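Local atomic coordinates of extracellular ligand-binding receptor (Desulfohalobium retbaense DSM 5692, PDB entry 5ERE), a protein that probably serves as an extracellular sensor, binding 2-oxo-4-methylpentanoate (ketoleucine) in a leucine-binding-type domain joined to a tandem PAS-like sensor that holds cytosine. Residues His89-Gly93 with Glu258-Leu262; Leu171-Lys175 with Gln196-Ile202; Thr265-Ala269 with Trp283-Phe289. All blocks are in the same frame, centred on the assembly; numbering follows the deposited sequence.

Contact 1: residues His89-Gly93 with Glu258-Leu262; sequences HVAIG and EAYDL. With COI (2-oxo-4-methylpentanoic acid), chain B.
V90 of strand 88-92 and L262 of helix 254-271 make the apolar centre of this contact. CG1 of V90 lies 3.7 Å from CD1 of L262, and the two side chains lie alongside each other, pointing opposite ways. The other methyl of L262, CD2, serves I92: it sits 3.9 Å from I92 CG2, with one side chain laid across the other. L262 therefore packs on both residues of strand 88-92 that point at helix 254-271. V68 on the adjoining strand 64-70 also touches all three side chains. Farther along, I92 CD1 approaches A259 CB at 4.4 Å, a looser contact.

The polar edge belongs to E258. Its CG is anti to the backbone N (chi1 -179°) and the chain stays extended at chi2, which carries the carboxylate to the end of strand 88-92. OE1 accepts a hydrogen bond from G93 N at 2.7 Å. The N-H...O angle is 156°, and the donor comes on the syn side, 21° out of the carboxylate plane. The same OE1 lies 3.3 Å from I92 CB. OE2 is hydrogen-bonded to T109 OG1, so both carboxylate oxygens are engaged and the group's rotation is restrained.

G93 has positive phi, a conformation that favours glycine, and it lines the pocket of 2-oxo-4-methylpentanoic acid. G93 O merely lies close to C1 of the ligand, at 2.9 Å; the hydrogen bonds come from S72 OG, A95 N and R210 NH2. E258 is thus a second-shell residue. Its buried carboxylate ties the pocket loop at G93 to helix 254-271, consistent with a role in positioning that loop.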
ATOM      1  N   HIS A  89       4.658  26.610  -4.377  1.00 39.35           N
ATOM      2  CA  HIS A  89       5.600  25.795  -3.624  1.00 33.51           C
ATOM      3  C   HIS A  89       5.501  24.348  -4.044  1.00 33.57           C
ATOM      4  O   HIS A  89       4.412  23.784  -4.110  1.00 32.91           O
ATOM      5  CB  HIS A  89       5.348  25.934  -2.108  1.00 37.10           C
ATOM      6  CG  HIS A  89       6.312  25.145  -1.271  1.00 29.15           C
ATOM      7  ND1 HIS A  89       5.912  24.435  -0.155  1.00 41.58           N
ATOM      8  CD2 HIS A  89       7.649  24.945  -1.386  1.00 39.11           C
ATOM      9  CE1 HIS A  89       6.960  23.817   0.371  1.00 39.68           C
ATOM     10  NE2 HIS A  89       8.026  24.118  -0.347  1.00 36.06           N
ATOM     11  N   VAL A  90       6.652  23.750  -4.332  1.00 36.36           N
ATOM     12  CA  VAL A  90       6.723  22.333  -4.628  1.00 29.38           C
ATOM     13  C   VAL A  90       7.666  21.654  -3.609  1.00 34.05           C
ATOM     14  O   VAL A  90       8.739  22.154  -3.332  1.00 30.10           O
ATOM     15  CB  VAL A  90       7.234  22.040  -6.048  1.00 34.45           C
ATOM     16  CG1 VAL A  90       7.229  20.557  -6.286  1.00 37.84           C
ATOM     17  CG2 VAL A  90       6.333  22.753  -7.078  1.00 31.00           C
ATOM     18  N   ALA A  91       7.229  20.544  -3.040  1.00 30.40           N
ATOM     19  CA  ALA A  91       8.075  19.755  -2.122  1.00 36.99           C
ATOM     20  C   ALA A  91       8.518  18.484  -2.818  1.00 28.96           C
ATOM     21  O   ALA A  91       7.690  17.709  -3.323  1.00 30.38           O
ATOM     22  CB  ALA A  91       7.333  19.436  -0.880  1.00 36.41           C
ATOM     23  N   ILE A  92       9.829  18.281  -2.834  1.00 33.17           N
ATOM     24  CA  ILE A  92      10.422  17.056  -3.343  1.00 26.78           C
ATOM     25  C   ILE A  92      11.235  16.434  -2.177  1.00 41.74           C
ATOM     26  O   ILE A  92      11.538  17.121  -1.185  1.00 36.89           O
ATOM     27  CB  ILE A  92      11.286  17.346  -4.569  1.00 25.52           C
ATOM     28  CG1 ILE A  92      12.424  18.317  -4.243  1.00 35.30           C
ATOM     29  CG2 ILE A  92      10.387  17.965  -5.706  1.00 27.55           C
ATOM     30  CD1 ILE A  92      13.524  18.362  -5.325  1.00 30.86           C
ATOM     31  N   GLY A  93      11.568  15.153  -2.289  1.00 31.16           N
ATOM     32  CA  GLY A  93      12.248  14.455  -1.189  1.00 35.67           C
ATOM     33  C   GLY A  93      11.611  14.788   0.159  1.00 38.35           C
ATOM     34  O   GLY A  93      12.290  15.151   1.137  1.00 38.16           O
ATOM     35  N   GLU A 258      12.815  11.945  -9.416  1.00 30.24           N
ATOM     36  CA  GLU A 258      11.765  12.828  -8.966  1.00 27.97           C
ATOM     37  C   GLU A 258      11.969  14.272  -9.416  1.00 31.38           C
ATOM     38  O   GLU A 258      11.016  14.968  -9.775  1.00 34.18           O
ATOM     39  CB  GLU A 258      11.670  12.807  -7.418  1.00 30.00           C
ATOM     40  CG  GLU A 258      10.570  13.705  -6.870  1.00 29.94           C
ATOM     41  CD  GLU A 258      10.572  13.785  -5.319  1.00 37.09           C
ATOM     42  OE1 GLU A 258      11.663  14.033  -4.729  1.00 38.89           O
ATOM     43  OE2 GLU A 258       9.480  13.613  -4.722  1.00 37.02           O
ATOM     44  N   ALA A 259      13.198  14.742  -9.291  1.00 30.01           N
ATOM     45  CA  ALA A 259      13.506  16.111  -9.598  1.00 27.86           C
ATOM     46  C   ALA A 259      13.397  16.324 -11.128  1.00 35.98           C
ATOM     47  O   ALA A 259      12.927  17.368 -11.560  1.00 29.47           O
ATOM     48  CB  ALA A 259      14.864  16.480  -9.100  1.00 36.80           C
ATOM     49  N   TYR A 260      13.762  15.318 -11.918  1.00 29.42           N
ATOM     50  CA  TYR A 260      13.596  15.384 -13.352  1.00 29.73           C
ATOM     51  C   TYR A 260      12.109  15.520 -13.732  1.00 40.60           C
ATOM     52  O   TYR A 260      11.763  16.326 -14.608  1.00 34.55           O
ATOM     53  CB  TYR A 260      14.208  14.135 -14.048  1.00 30.74           C
ATOM     54  CG  TYR A 260      13.992  14.117 -15.533  1.00 38.06           C
ATOM     55  CD1 TYR A 260      14.874  14.773 -16.382  1.00 45.53           C
ATOM     56  CD2 TYR A 260      12.899  13.451 -16.099  1.00 42.93           C
ATOM     57  CE1 TYR A 260      14.676  14.778 -17.782  1.00 40.36           C
ATOM     58  CE2 TYR A 260      12.694  13.451 -17.491  1.00 45.07           C
ATOM     59  CZ  TYR A 260      13.586  14.109 -18.316  1.00 42.74           C
ATOM     60  OH  TYR A 260      13.405  14.097 -19.686  1.00 49.77           O
ATOM     61  N   ASP A 261      11.221  14.735 -13.119  1.00 40.37           N
ATOM     62  CA  ASP A 261       9.792  14.873 -13.441  1.00 32.46           C
ATOM     63  C   ASP A 261       9.200  16.204 -12.981  1.00 36.61           C
ATOM     64  O   ASP A 261       8.288  16.754 -13.638  1.00 37.85           O
ATOM     65  CB  ASP A 261       8.953  13.745 -12.857  1.00 34.72           C
ATOM     66  CG  ASP A 261       9.058  12.457 -13.645  1.00 40.91           C
ATOM     67  OD1 ASP A 261       9.810  12.422 -14.646  1.00 41.44           O
ATOM     68  OD2 ASP A 261       8.384  11.474 -13.251  1.00 43.10           O
ATOM     69  N   LEU A 262       9.699  16.741 -11.886  1.00 38.94           N
ATOM     70  CA  LEU A 262       9.293  18.076 -11.494  1.00 37.27           C
ATOM     71  C   LEU A 262       9.643  19.098 -12.565  1.00 34.95           C
ATOM     72  O   LEU A 262       8.814  19.939 -12.899  1.00 35.55           O
ATOM     73  CB  LEU A 262       9.954  18.498 -10.199  1.00 31.82           C
ATOM     74  CG  LEU A 262       9.838  20.013  -9.963  1.00 41.29           C
ATOM     75  CD1 LEU A 262       8.385  20.365  -9.822  1.00 43.85           C
ATOM     76  CD2 LEU A 262      10.565  20.363  -8.731  1.00 49.55           C
TER
HETATM   77  C1  COI B 601      12.384  13.082   3.168  1.00 36.97           C
HETATM   78  O1  COI B 601      12.327  14.020   4.006  1.00 37.44           O
HETATM   79  O2  COI B 601      11.370  12.419   2.834  1.00 38.38           O
HETATM   80  C2  COI B 601      13.694  12.801   2.513  1.00 41.90           C
HETATM   81  O3  COI B 601      13.799  11.881   1.724  1.00 38.78           O
HETATM   82  C3  COI B 601      14.819  13.742   2.870  1.00 42.07           C
HETATM   83  C4  COI B 601      16.101  13.250   2.299  1.00 50.08           C
HETATM   84  C5  COI B 601      17.016  14.447   2.149  1.00 44.57           C
HETATM   85  C6  COI B 601      16.611  12.218   3.295  1.00 45.60           C

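Contact 2: residues Leu171-Lys175 with Gln196-Ile202; sequences LATIK and QARQAGI
L171 reaches across to helix 190-199 and divides its two methyl groups between Q196 and A197. CG lies anti to the carbonyl carbon (chi1 -78°), which sends both methyls toward that helix. CD1 meets Q196 CB at 3.7 Å, and L171 lies across the Q196 side chain. CD2 rests 3.6 Å from A197 CB. I202 CD1 closes the apolar patch, 4.0 Å from L171 CD2 and 4.1 Å from I174 CG2.

K175 can be followed from its root outward. CB packs against I202 CG1 at 3.7 Å. CG is anti to the backbone N (chi1 170°), and the chain bends at chi3. CD then passes close to A200 O, and CE stays near the same oxygen. NZ donates a hydrogen bond to A200 O at 3.1 Å, tilted 29° from the carbonyl plane. The aliphatic chain thus runs beside the carbonyl that its ammonium group binds. G201, next to A200, has positive phi and ends the helix in a Schellman motif. The lysine therefore meets the C-terminal end of helix 190-199, where its positive charge would probably be favourable.

This is plain, partly buried packing, away from the ligand and calcium sites. The helices are the connections of successive beta-alpha-beta crossovers, 154-160 to 181-185 and 181-185 to 205-208, packed side by side. I174 also touches A130 and L132 of strand 129-134 and Q158 of strand 154-160, which places helix 168-175 against the parallel part of the sheet.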
ATOM      1  N   LEU A 171      22.901   2.160  19.615  1.00 52.21           N
ATOM      2  CA  LEU A 171      23.129   0.787  19.189  1.00 59.30           C
ATOM      3  C   LEU A 171      23.305  -0.128  20.421  1.00 69.97           C
ATOM      4  O   LEU A 171      23.005  -1.320  20.350  1.00 65.35           O
ATOM      5  CB  LEU A 171      24.365   0.705  18.276  1.00 62.13           C
ATOM      6  CG  LEU A 171      24.302   1.134  16.798  1.00 68.12           C
ATOM      7  CD1 LEU A 171      25.708   1.113  16.226  1.00 68.68           C
ATOM      8  CD2 LEU A 171      23.375   0.253  15.961  1.00 60.68           C
ATOM      9  N   ALA A 172      23.771   0.431  21.542  1.00 67.68           N
ATOM     10  CA  ALA A 172      23.921  -0.358  22.781  1.00 72.67           C
ATOM     11  C   ALA A 172      22.544  -0.633  23.364  1.00 71.17           C
ATOM     12  O   ALA A 172      22.190  -1.786  23.616  1.00 67.97           O
ATOM     13  CB  ALA A 172      24.811   0.361  23.800  1.00 71.61           C
ATOM     14  N   THR A 173      21.762   0.431  23.540  1.00 72.39           N
ATOM     15  CA  THR A 173      20.354   0.312  23.893  1.00 74.08           C
ATOM     16  C   THR A 173      19.668  -0.741  23.043  1.00 77.98           C
ATOM     17  O   THR A 173      18.892  -1.550  23.538  1.00 79.74           O
ATOM     18  CB  THR A 173      19.609   1.632  23.685  1.00 71.29           C
ATOM     19  OG1 THR A 173      20.319   2.695  24.319  1.00 68.01           O
ATOM     20  CG2 THR A 173      18.191   1.561  24.235  1.00 76.93           C
ATOM     21  N   ILE A 174      19.963  -0.720  21.751  1.00 73.37           N
ATOM     22  CA  ILE A 174      19.240  -1.542  20.802  1.00 73.27           C
ATOM     23  C   ILE A 174      19.613  -3.015  20.911  1.00 66.06           C
ATOM     24  O   ILE A 174      18.741  -3.889  20.875  1.00 56.11           O
ATOM     25  CB  ILE A 174      19.495  -1.058  19.357  1.00 65.92           C
ATOM     26  CG1 ILE A 174      18.616   0.160  19.058  1.00 64.36           C
ATOM     27  CG2 ILE A 174      19.225  -2.193  18.346  1.00 55.56           C
ATOM     28  CD1 ILE A 174      19.057   0.947  17.824  1.00 54.80           C
ATOM     29  N   LYS A 175      20.908  -3.287  20.977  1.00 72.16           N
ATOM     30  CA  LYS A 175      21.376  -4.660  21.097  1.00 81.64           C
ATOM     31  C   LYS A 175      20.776  -5.288  22.345  1.00 79.15           C
ATOM     32  O   LYS A 175      20.372  -6.444  22.330  1.00 71.15           O
ATOM     33  CB  LYS A 175      22.898  -4.725  21.148  1.00 78.07           C
ATOM     34  CG  LYS A 175      23.428  -6.097  21.522  1.00 84.94           C
ATOM     35  CD  LYS A 175      24.914  -6.203  21.255  1.00 95.70           C
ATOM     36  CE  LYS A 175      25.600  -7.133  22.239  1.00110.70           C
ATOM     37  NZ  LYS A 175      27.074  -7.156  22.046  1.00118.56           N
ATOM     38  N   GLN A 196      28.620  -0.623  12.040  1.00 71.29           N
ATOM     39  CA  GLN A 196      28.797  -0.542  13.472  1.00 78.15           C
ATOM     40  C   GLN A 196      27.847  -1.495  14.188  1.00 85.85           C
ATOM     41  O   GLN A 196      28.236  -2.147  15.159  1.00 97.70           O
ATOM     42  CB  GLN A 196      28.590   0.896  13.937  1.00 73.50           C
ATOM     43  CG  GLN A 196      29.621   1.861  13.354  1.00 73.19           C
ATOM     44  CD  GLN A 196      29.572   3.252  13.979  1.00 72.03           C
ATOM     45  OE1 GLN A 196      28.865   3.489  14.956  1.00 74.80           O
ATOM     46  NE2 GLN A 196      30.347   4.170  13.422  1.00 68.26           N
ATOM     47  N   ALA A 197      26.614  -1.601  13.700  1.00 62.23           N
ATOM     48  CA  ALA A 197      25.652  -2.513  14.315  1.00 62.47           C
ATOM     49  C   ALA A 197      26.106  -3.979  14.213  1.00 65.90           C
ATOM     50  O   ALA A 197      26.007  -4.729  15.189  1.00 63.68           O
ATOM     51  CB  ALA A 197      24.281  -2.339  13.689  1.00 64.56           C
ATOM     52  N   ARG A 198      26.605  -4.386  13.048  1.00 67.84           N
ATOM     53  CA  ARG A 198      27.089  -5.749  12.868  1.00 74.96           C
ATOM     54  C   ARG A 198      28.351  -5.972  13.713  1.00 85.35           C
ATOM     55  O   ARG A 198      28.544  -7.053  14.273  1.00 85.78           O
ATOM     56  CB  ARG A 198      27.358  -6.038  11.390  1.00 65.92           C
ATOM     57  CG  ARG A 198      26.081  -6.135  10.522  1.00 68.52           C
ATOM     58  CD  ARG A 198      25.431  -7.494  10.658  1.00 72.00           C
ATOM     59  NE  ARG A 198      24.353  -7.738   9.687  1.00 66.47           N
ATOM     60  CZ  ARG A 198      23.052  -7.742   9.981  1.00 62.96           C
ATOM     61  NH1 ARG A 198      22.619  -7.499  11.213  1.00 60.60           N
ATOM     62  NH2 ARG A 198      22.166  -8.002   9.036  1.00 58.82           N
ATOM     63  N   GLN A 199      29.188  -4.942  13.826  1.00 84.25           N
ATOM     64  CA  GLN A 199      30.421  -5.032  14.608  1.00 83.35           C
ATOM     65  C   GLN A 199      30.108  -5.002  16.103  1.00 86.00           C
ATOM     66  O   GLN A 199      30.902  -5.453  16.926  1.00 93.22           O
ATOM     67  CB  GLN A 199      31.391  -3.901  14.231  1.00 73.14           C
ATOM     68  CG  GLN A 199      32.183  -4.178  12.931  1.00 75.55           C
ATOM     69  CD  GLN A 199      33.049  -3.007  12.489  1.00 76.82           C
ATOM     70  OE1 GLN A 199      32.934  -1.896  13.019  1.00 78.95           O
ATOM     71  NE2 GLN A 199      33.916  -3.246  11.504  1.00 68.75           N
ATOM     72  N   ALA A 200      28.934  -4.478  16.439  1.00 71.84           N
ATOM     73  CA  ALA A 200      28.462  -4.441  17.810  1.00 70.51           C
ATOM     74  C   ALA A 200      27.696  -5.725  18.195  1.00 78.39           C
ATOM     75  O   ALA A 200      27.149  -5.821  19.304  1.00 70.99           O
ATOM     76  CB  ALA A 200      27.584  -3.211  18.028  1.00 60.62           C
ATOM     77  N   GLY A 201      27.668  -6.704  17.285  1.00 79.79           N
ATOM     78  CA  GLY A 201      27.065  -8.003  17.555  1.00 72.39           C
ATOM     79  C   GLY A 201      25.594  -8.132  17.184  1.00 77.51           C
ATOM     80  O   GLY A 201      25.011  -9.204  17.324  1.00 71.68           O
ATOM     81  N   ILE A 202      24.981  -7.047  16.711  1.00 85.31           N
ATOM     82  CA  ILE A 202      23.575  -7.087  16.281  1.00 72.47           C
ATOM     83  C   ILE A 202      23.427  -7.858  14.969  1.00 68.43           C
ATOM     84  O   ILE A 202      24.031  -7.516  13.952  1.00 64.75           O
ATOM     85  CB  ILE A 202      22.998  -5.680  16.108  1.00 68.42           C
ATOM     86  CG1 ILE A 202      22.967  -4.972  17.464  1.00 63.38           C
ATOM     87  CG2 ILE A 202      21.595  -5.752  15.507  1.00 54.65           C
ATOM     88  CD1 ILE A 202      22.954  -3.458  17.354  1.00 68.99           C
TER

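Contact 3: residues Thr265-Ala269 with Trp283-Phe289; sequences TLSRA and WYAGNTF. With CA (calcium ion), chain E.
A269 in helix 254-271 comes nearest to W283, with CA atoms 6.7 Å apart, and T265 faces F289 at the start of strand 288-291. A269 CB sits over one face of the W283 indole, 3.4 Å from the centroid of the five-membered ring and 6° off its normal, a CH-pi contact. W283 CG is anti to its backbone N (chi1 -178°), which carries the indole there. W283 CD1 lies over a face of the Y284 ring. Y284 OH donates a hydrogen bond of 2.7 Å to T265 OG1, which lies at the edge of the tyrosine ring and is also bonded to D261 O. T265 CG2 packs on F289 CD2 at 3.8 Å. R268 turns back on itself beyond CG, bringing NH2 to the edge of the F289 ring, 3.3 Å from CD2. The guanidinium and ring planes are 60° apart.

A type II beta turn from Y284 to N287 carries the calcium ion. A285 O binds it at 2.4 Å and N287 OD1 at 2.3 Å; E282 supplies its O and OE2. Helix 254-271 packs on the end of helix 277-284 and on strand 288-291, and the calcium-binding turn lies between these two, away from helix 254-271.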
ATOM      1  N   THR A 265       7.423  18.731 -15.864  1.00 41.42           N
ATOM      2  CA  THR A 265       6.029  19.102 -15.779  1.00 40.81           C
ATOM      3  C   THR A 265       5.883  20.590 -15.460  1.00 43.87           C
ATOM      4  O   THR A 265       4.988  21.228 -15.990  1.00 42.71           O
ATOM      5  CB  THR A 265       5.302  18.231 -14.754  1.00 39.39           C
ATOM      6  OG1 THR A 265       5.904  18.385 -13.458  1.00 34.83           O
ATOM      7  CG2 THR A 265       5.374  16.774 -15.220  1.00 43.96           C
ATOM      8  N   LEU A 266       6.762  21.143 -14.627  1.00 44.55           N
ATOM      9  CA  LEU A 266       6.713  22.559 -14.315  1.00 44.05           C
ATOM     10  C   LEU A 266       7.051  23.417 -15.532  1.00 41.34           C
ATOM     11  O   LEU A 266       6.491  24.489 -15.704  1.00 40.41           O
ATOM     12  CB  LEU A 266       7.664  22.902 -13.168  1.00 43.25           C
ATOM     13  CG  LEU A 266       7.556  24.304 -12.561  1.00 43.57           C
ATOM     14  CD1 LEU A 266       6.173  24.545 -11.992  1.00 43.05           C
ATOM     15  CD2 LEU A 266       8.596  24.470 -11.435  1.00 46.31           C
ATOM     16  N   SER A 267       8.008  22.963 -16.330  1.00 38.98           N
ATOM     17  CA  SER A 267       8.336  23.597 -17.596  1.00 41.16           C
ATOM     18  C   SER A 267       7.101  23.715 -18.470  1.00 42.65           C
ATOM     19  O   SER A 267       6.852  24.770 -19.056  1.00 40.04           O
ATOM     20  CB  SER A 267       9.388  22.810 -18.370  1.00 50.25           C
ATOM     21  OG  SER A 267      10.677  23.099 -17.911  1.00 65.48           O
ATOM     22  N   ARG A 268       6.344  22.621 -18.566  1.00 42.00           N
ATOM     23  CA  ARG A 268       5.169  22.585 -19.432  1.00 43.84           C
ATOM     24  C   ARG A 268       4.141  23.549 -18.839  1.00 42.76           C
ATOM     25  O   ARG A 268       3.544  24.316 -19.582  1.00 47.41           O
ATOM     26  CB  ARG A 268       4.592  21.157 -19.574  1.00 40.62           C
ATOM     27  CG  ARG A 268       5.383  20.174 -20.487  1.00 55.87           C
ATOM     28  CD  ARG A 268       5.330  18.665 -20.029  1.00 59.03           C
ATOM     29  NE  ARG A 268       3.967  18.206 -19.746  1.00 71.51           N
ATOM     30  CZ  ARG A 268       3.637  17.108 -19.060  1.00 57.61           C
ATOM     31  NH1 ARG A 268       4.564  16.294 -18.573  1.00 63.78           N
ATOM     32  NH2 ARG A 268       2.344  16.827 -18.887  1.00 70.91           N
ATOM     33  N   ALA A 269       3.971  23.552 -17.505  1.00 38.62           N
ATOM     34  CA  ALA A 269       3.037  24.500 -16.866  1.00 42.88           C
ATOM     35  C   ALA A 269       3.402  25.959 -17.142  1.00 40.81           C
ATOM     36  O   ALA A 269       2.531  26.768 -17.399  1.00 49.30           O
ATOM     37  CB  ALA A 269       2.960  24.265 -15.324  1.00 37.24           C
ATOM     38  N   TRP A 283      -2.713  22.942 -12.051  1.00 36.02           N
ATOM     39  CA  TRP A 283      -1.980  22.200 -13.061  1.00 33.03           C
ATOM     40  C   TRP A 283      -1.707  20.776 -12.613  1.00 40.55           C
ATOM     41  O   TRP A 283      -1.763  19.822 -13.407  1.00 42.44           O
ATOM     42  CB  TRP A 283      -0.658  22.897 -13.346  1.00 32.94           C
ATOM     43  CG  TRP A 283       0.110  22.228 -14.386  1.00 35.45           C
ATOM     44  CD1 TRP A 283       1.054  21.257 -14.219  1.00 34.59           C
ATOM     45  CD2 TRP A 283      -0.015  22.446 -15.795  1.00 35.62           C
ATOM     46  NE1 TRP A 283       1.539  20.863 -15.442  1.00 42.99           N
ATOM     47  CE2 TRP A 283       0.898  21.570 -16.426  1.00 45.71           C
ATOM     48  CE3 TRP A 283      -0.802  23.293 -16.581  1.00 42.59           C
ATOM     49  CZ2 TRP A 283       1.050  21.535 -17.790  1.00 44.99           C
ATOM     50  CZ3 TRP A 283      -0.647  23.257 -17.952  1.00 43.00           C
ATOM     51  CH2 TRP A 283       0.268  22.374 -18.539  1.00 41.32           C
ATOM     52  N   TYR A 284      -1.355  20.644 -11.340  1.00 33.66           N
ATOM     53  CA  TYR A 284      -1.007  19.334 -10.797  1.00 37.26           C
ATOM     54  C   TYR A 284      -2.204  18.620 -10.175  1.00 38.96           C
ATOM     55  O   TYR A 284      -2.401  17.431 -10.418  1.00 31.18           O
ATOM     56  CB  TYR A 284       0.131  19.502  -9.780  1.00 39.88           C
ATOM     57  CG  TYR A 284       1.468  19.785 -10.429  1.00 31.77           C
ATOM     58  CD1 TYR A 284       2.256  18.756 -10.927  1.00 36.61           C
ATOM     59  CD2 TYR A 284       1.962  21.077 -10.487  1.00 28.72           C
ATOM     60  CE1 TYR A 284       3.477  19.020 -11.535  1.00 30.79           C
ATOM     61  CE2 TYR A 284       3.164  21.355 -11.061  1.00 36.99           C
ATOM     62  CZ  TYR A 284       3.929  20.326 -11.586  1.00 33.67           C
ATOM     63  OH  TYR A 284       5.136  20.646 -12.121  1.00 34.17           O
ATOM     64  N   ALA A 285      -3.018  19.352  -9.403  1.00 40.28           N
ATOM     65  CA  ALA A 285      -4.052  18.747  -8.577  1.00 34.64           C
ATOM     66  C   ALA A 285      -5.060  17.993  -9.442  1.00 43.04           C
ATOM     67  O   ALA A 285      -5.645  18.570 -10.357  1.00 37.72           O
ATOM     68  CB  ALA A 285      -4.776  19.848  -7.716  1.00 35.80           C
ATOM     69  N   GLY A 286      -5.277  16.717  -9.132  1.00 35.03           N
ATOM     70  CA  GLY A 286      -6.187  15.857  -9.872  1.00 30.88           C
ATOM     71  C   GLY A 286      -5.617  15.242 -11.136  1.00 34.66           C
ATOM     72  O   GLY A 286      -6.296  14.478 -11.828  1.00 37.85           O
ATOM     73  N   ASN A 287      -4.373  15.569 -11.460  1.00 34.78           N
ATOM     74  CA  ASN A 287      -3.841  15.178 -12.754  1.00 36.58           C
ATOM     75  C   ASN A 287      -2.975  13.961 -12.649  1.00 37.52           C
ATOM     76  O   ASN A 287      -2.439  13.637 -11.586  1.00 34.28           O
ATOM     77  CB  ASN A 287      -3.036  16.315 -13.422  1.00 37.59           C
ATOM     78  CG  ASN A 287      -3.917  17.375 -14.002  1.00 39.07           C
ATOM     79  OD1 ASN A 287      -4.609  18.069 -13.261  1.00 36.38           O
ATOM     80  ND2 ASN A 287      -3.894  17.520 -15.341  1.00 36.14           N
ATOM     81  N   THR A 288      -2.844  13.309 -13.793  1.00 34.46           N
ATOM     82  CA  THR A 288      -1.990  12.165 -13.963  1.00 38.73           C
ATOM     83  C   THR A 288      -0.877  12.559 -14.923  1.00 44.13           C
ATOM     84  O   THR A 288      -1.131  13.218 -15.931  1.00 38.77           O
ATOM     85  CB  THR A 288      -2.795  10.971 -14.471  1.00 41.58           C
ATOM     86  OG1 THR A 288      -3.773  10.645 -13.478  1.00 43.15           O
ATOM     87  CG2 THR A 288      -1.870   9.770 -14.745  1.00 40.52           C
ATOM     88  N   PHE A 289       0.358  12.243 -14.552  1.00 35.35           N
ATOM     89  CA  PHE A 289       1.512  12.428 -15.437  1.00 36.88           C
ATOM     90  C   PHE A 289       2.320  11.162 -15.533  1.00 41.52           C
ATOM     91  O   PHE A 289       2.506  10.449 -14.531  1.00 42.48           O
ATOM     92  CB  PHE A 289       2.428  13.527 -14.918  1.00 41.59           C
ATOM     93  CG  PHE A 289       1.765  14.862 -14.785  1.00 37.50           C
ATOM     94  CD1 PHE A 289       1.130  15.218 -13.615  1.00 38.89           C
ATOM     95  CD2 PHE A 289       1.798  15.767 -15.840  1.00 43.27           C
ATOM     96  CE1 PHE A 289       0.516  16.453 -13.484  1.00 40.99           C
ATOM     97  CE2 PHE A 289       1.173  17.020 -15.726  1.00 44.40           C
ATOM     98  CZ  PHE A 289       0.539  17.356 -14.541  1.00 39.80           C
TER
HETATM   99 CA    CA E 604      -5.880  19.818 -12.396  1.00 38.44          CA

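All three contacts fall within the periplasmic-binding-protein region. Contacts 1 and 3 share helix 254-271 and have centres 11 Å apart. They touch by packing between L262 O and Y284 OH. The helix thus links strand 88-92 of the five-stranded parallel sheet, near the ketoleucine pocket, with the elements that flank the calcium-binding turn. Contact 2 lies apart, 36 Å from contact 1 and 46 Å from contact 3, centre to centre, beside the parallel strands 129-134, 154-160 and 181-185 of the other lobe. Along the chain it is nested inside the loop closed by contact 1, and contact 3 follows both. This order fits the two-lobed binding-protein fold, whose chain crosses between lobes more than once.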